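Local structure of glycosyl hydrolase family 2, TIM barrel domain protein (Parabacteroides merdae ATCC 43184, 6DXU) at residues D[49-54]-D[123-128]. The protein is a gut bacterial beta-glucuronidase of glycoside hydrolase family 2, which probably removes terminal glucuronic acid from glucuronide conjugates or glycans. Numbering follows the deposited sequence.
Sequences EAVRPA and VYTTHV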
ATOM      1  N   GLU D  49      14.675  19.302   1.521  1.00 18.86           N
ATOM      2  CA  GLU D  49      16.080  19.660   1.669  1.00 17.60           C
ATOM      3  C   GLU D  49      16.651  20.264   0.392  1.00 21.75           C
ATOM      4  O   GLU D  49      17.626  21.020   0.459  1.00 19.70           O
ATOM      5  CB  GLU D  49      16.912  18.444   2.096  1.00 18.74           C
ATOM      6  CG  GLU D  49      16.603  17.954   3.528  1.00 20.31           C
ATOM      7  CD  GLU D  49      17.681  17.024   4.090  1.00 24.55           C
ATOM      8  OE1 GLU D  49      18.311  16.290   3.302  1.00 23.28           O
ATOM      9  OE2 GLU D  49      17.864  16.995   5.333  1.00 27.31           O
ATOM     10  N   ALA D  50      16.074  19.951  -0.763  1.00 19.10           N
ATOM     11  CA  ALA D  50      16.584  20.503  -2.008  1.00 19.00           C
ATOM     12  C   ALA D  50      16.166  21.950  -2.233  1.00 24.20           C
ATOM     13  O   ALA D  50      16.861  22.669  -2.973  1.00 24.11           O
ATOM     14  CB  ALA D  50      16.126  19.654  -3.203  1.00 20.26           C
ATOM     15  N   VAL D  51      15.069  22.396  -1.620  1.00 18.99           N
ATOM     16  CA  VAL D  51      14.455  23.682  -1.945  1.00 18.27           C
ATOM     17  C   VAL D  51      14.280  24.593  -0.735  1.00 21.33           C
ATOM     18  O   VAL D  51      13.834  25.736  -0.896  1.00 21.24           O
ATOM     19  CB  VAL D  51      13.097  23.486  -2.648  1.00 20.58           C
ATOM     20  CG1 VAL D  51      13.287  22.737  -3.967  1.00 20.54           C
ATOM     21  CG2 VAL D  51      12.115  22.747  -1.730  1.00 19.56           C
ATOM     22  N   ARG D  52      14.617  24.140   0.473  1.00 19.59           N
ATOM     23  CA  ARG D  52      14.374  24.955   1.656  1.00 20.36           C
ATOM     24  C   ARG D  52      15.336  26.144   1.721  1.00 21.84           C
ATOM     25  O   ARG D  52      16.441  26.098   1.169  1.00 21.10           O
ATOM     26  CB  ARG D  52      14.520  24.106   2.921  1.00 19.27           C
ATOM     27  CG  ARG D  52      15.935  23.554   3.164  1.00 18.35           C
ATOM     28  CD  ARG D  52      15.911  22.672   4.407  1.00 18.49           C
ATOM     29  NE  ARG D  52      17.166  21.972   4.650  1.00 18.35           N
ATOM     30  CZ  ARG D  52      17.330  21.121   5.657  1.00 20.88           C
ATOM     31  NH1 ARG D  52      16.323  20.902   6.497  1.00 19.00           N
ATOM     32  NH2 ARG D  52      18.482  20.487   5.817  1.00 18.51           N
ATOM     33  N   PRO D  53      14.945  27.224   2.407  1.00 20.80           N
ATOM     34  CA  PRO D  53      15.889  28.336   2.603  1.00 24.55           C
ATOM     35  C   PRO D  53      17.128  27.869   3.359  1.00 23.38           C
ATOM     36  O   PRO D  53      17.047  27.058   4.288  1.00 23.18           O
ATOM     37  CB  PRO D  53      15.089  29.361   3.422  1.00 23.64           C
ATOM     38  CG  PRO D  53      13.662  28.917   3.383  1.00 26.99           C
ATOM     39  CD  PRO D  53      13.644  27.453   3.056  1.00 21.67           C
ATOM     40  N   ALA D  54      18.287  28.393   2.951  1.00 23.30           N
ATOM     41  CA  ALA D  54      19.571  27.998   3.519  1.00 23.14           C
ATOM     42  C   ALA D  54      20.471  29.223   3.570  1.00 29.65           C
ATOM     43  O   ALA D  54      20.912  29.708   2.525  1.00 33.63           O
ATOM     44  CB  ALA D  54      20.216  26.882   2.690  1.00 24.10           C
ATOM     45  N   VAL D 123       9.286  19.265  -9.206  1.00 17.35           N
ATOM     46  CA  VAL D 123       9.132  20.700  -9.426  1.00 16.15           C
ATOM     47  C   VAL D 123       8.739  21.303  -8.083  1.00 20.07           C
ATOM     48  O   VAL D 123       7.662  20.996  -7.556  1.00 19.39           O
ATOM     49  CB  VAL D 123       8.077  20.989 -10.506  1.00 17.97           C
ATOM     50  CG1 VAL D 123       7.754  22.481 -10.539  1.00 17.51           C
ATOM     51  CG2 VAL D 123       8.559  20.478 -11.879  1.00 21.38           C
ATOM     52  N   TYR D 124       9.613  22.148  -7.524  1.00 20.71           N
ATOM     53  CA  TYR D 124       9.514  22.551  -6.121  1.00 18.11           C
ATOM     54  C   TYR D 124       9.363  21.285  -5.275  1.00 17.98           C
ATOM     55  O   TYR D 124      10.219  20.399  -5.352  1.00 16.66           O
ATOM     56  CB  TYR D 124       8.361  23.545  -5.912  1.00 20.40           C
ATOM     57  CG  TYR D 124       8.390  24.265  -4.577  1.00 20.51           C
ATOM     58  CD1 TYR D 124       9.559  24.851  -4.090  1.00 20.38           C
ATOM     59  CD2 TYR D 124       7.254  24.306  -3.779  1.00 24.35           C
ATOM     60  CE1 TYR D 124       9.573  25.495  -2.840  1.00 25.34           C
ATOM     61  CE2 TYR D 124       7.259  24.930  -2.541  1.00 25.87           C
ATOM     62  CZ  TYR D 124       8.411  25.526  -2.079  1.00 25.00           C
ATOM     63  OH  TYR D 124       8.385  26.144  -0.840  1.00 31.06           O
ATOM     64  N   THR D 125       8.282  21.152  -4.500  1.00 18.03           N
ATOM     65  CA  THR D 125       8.100  19.978  -3.653  1.00 19.49           C
ATOM     66  C   THR D 125       7.203  18.915  -4.280  1.00 23.22           C
ATOM     67  O   THR D 125       6.854  17.943  -3.605  1.00 21.86           O
ATOM     68  CB  THR D 125       7.531  20.379  -2.289  1.00 20.91           C
ATOM     69  OG1 THR D 125       6.303  21.086  -2.481  1.00 19.79           O
ATOM     70  CG2 THR D 125       8.529  21.261  -1.529  1.00 17.91           C
ATOM     71  N   THR D 126       6.798  19.087  -5.532  1.00 18.70           N
ATOM     72  CA  THR D 126       5.829  18.193  -6.158  1.00 21.37           C
ATOM     73  C   THR D 126       6.547  17.151  -7.007  1.00 20.83           C
ATOM     74  O   THR D 126       7.328  17.494  -7.900  1.00 18.82           O
ATOM     75  CB  THR D 126       4.826  18.992  -6.992  1.00 22.49           C
ATOM     76  OG1 THR D 126       4.045  19.816  -6.114  1.00 23.77           O
ATOM     77  CG2 THR D 126       3.889  18.070  -7.769  1.00 21.47           C
ATOM     78  N   HIS D 127       6.287  15.890  -6.719  1.00 19.85           N
ATOM     79  CA  HIS D 127       6.789  14.798  -7.543  1.00 20.05           C
ATOM     80  C   HIS D 127       5.999  14.751  -8.853  1.00 23.60           C
ATOM     81  O   HIS D 127       4.778  14.556  -8.839  1.00 20.50           O
ATOM     82  CB  HIS D 127       6.685  13.504  -6.738  1.00 22.12           C
ATOM     83  CG  HIS D 127       7.259  12.297  -7.414  1.00 28.84           C
ATOM     84  ND1 HIS D 127       6.474  11.330  -8.000  1.00 38.35           N
ATOM     85  CD2 HIS D 127       8.540  11.923  -7.634  1.00 28.21           C
ATOM     86  CE1 HIS D 127       7.245  10.395  -8.524  1.00 37.12           C
ATOM     87  NE2 HIS D 127       8.504  10.728  -8.316  1.00 27.19           N
ATOM     88  N   VAL D 128       6.682  14.955  -9.986  1.00 18.10           N
ATOM     89  CA  VAL D 128       6.006  15.061 -11.281  1.00 21.41           C
ATOM     90  C   VAL D 128       6.277  13.891 -12.204  1.00 23.33           C
ATOM     91  O   VAL D 128       5.607  13.778 -13.243  1.00 20.72           O
ATOM     92  CB  VAL D 128       6.345  16.376 -12.019  1.00 19.89           C
ATOM     93  CG1 VAL D 128       5.827  17.567 -11.238  1.00 21.53           C
ATOM     94  CG2 VAL D 128       7.874  16.494 -12.325  1.00 16.92           C
TER
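Val51 lays its isopropyl group against the CD1-CE1 side of the Tyr124 ring, at the tip of the beta hairpin that joins strands 118-123 and 126-132 in the sugar-binding domain of this family 2 glycosidase. Its CG2 comes to 3.9 Å from Tyr124 CE1, and CB lies 4.1 Å from Tyr124 CD1; the approach is oblique to the ring. A second apolar touch brings Val51 CG2 to 3.9 Å from Thr125 CG2, where the two side chains meet roughly perpendicularly. The hairpin turns through a type II' beta turn from Val123 to Thr126, closed on both sides: Val123 N reaches Thr126 O at 2.9 Å, and Thr126 N reaches Val123 O at 2.9 Å. Tyr124 occupies the first corner, with phi 50° and psi -121°. There its CB is directed away from segment 49-54, yet with CG anti to the backbone N (chi1 -166°) the ring swings back alongside the Val51 isopropyl group, while Thr125 CG2 rests over one ring face, displaced to its periphery.

No hydrogen bond spans the two segments, and only 131 Å² is buried in total, so the contact is small and apolar. Trp48 touches both turn residues, and Pro163 of strand 162-169 packs on Val51 and Tyr124. Shortening Tyr124 to an alanine would remove the whole ring and probably leave a gap beside Val51 CG2 and CB, with Thr125 CG2 losing the face it covers. On the flanks of Val51, Arg52 and Glu49 form salt bridges with Asp436 and Arg172 of a neighbouring subunit. Within 49-54, Arg52 NH2 and Glu49 OE2 are 3.6 Å apart, but the oxygen is far off the guanidinium plane, so the pairing is one of charge with no N-H aimed at it; Glu49 CG lies over the centre of the Arg52 guanidinium, 3.8 Å above its plane.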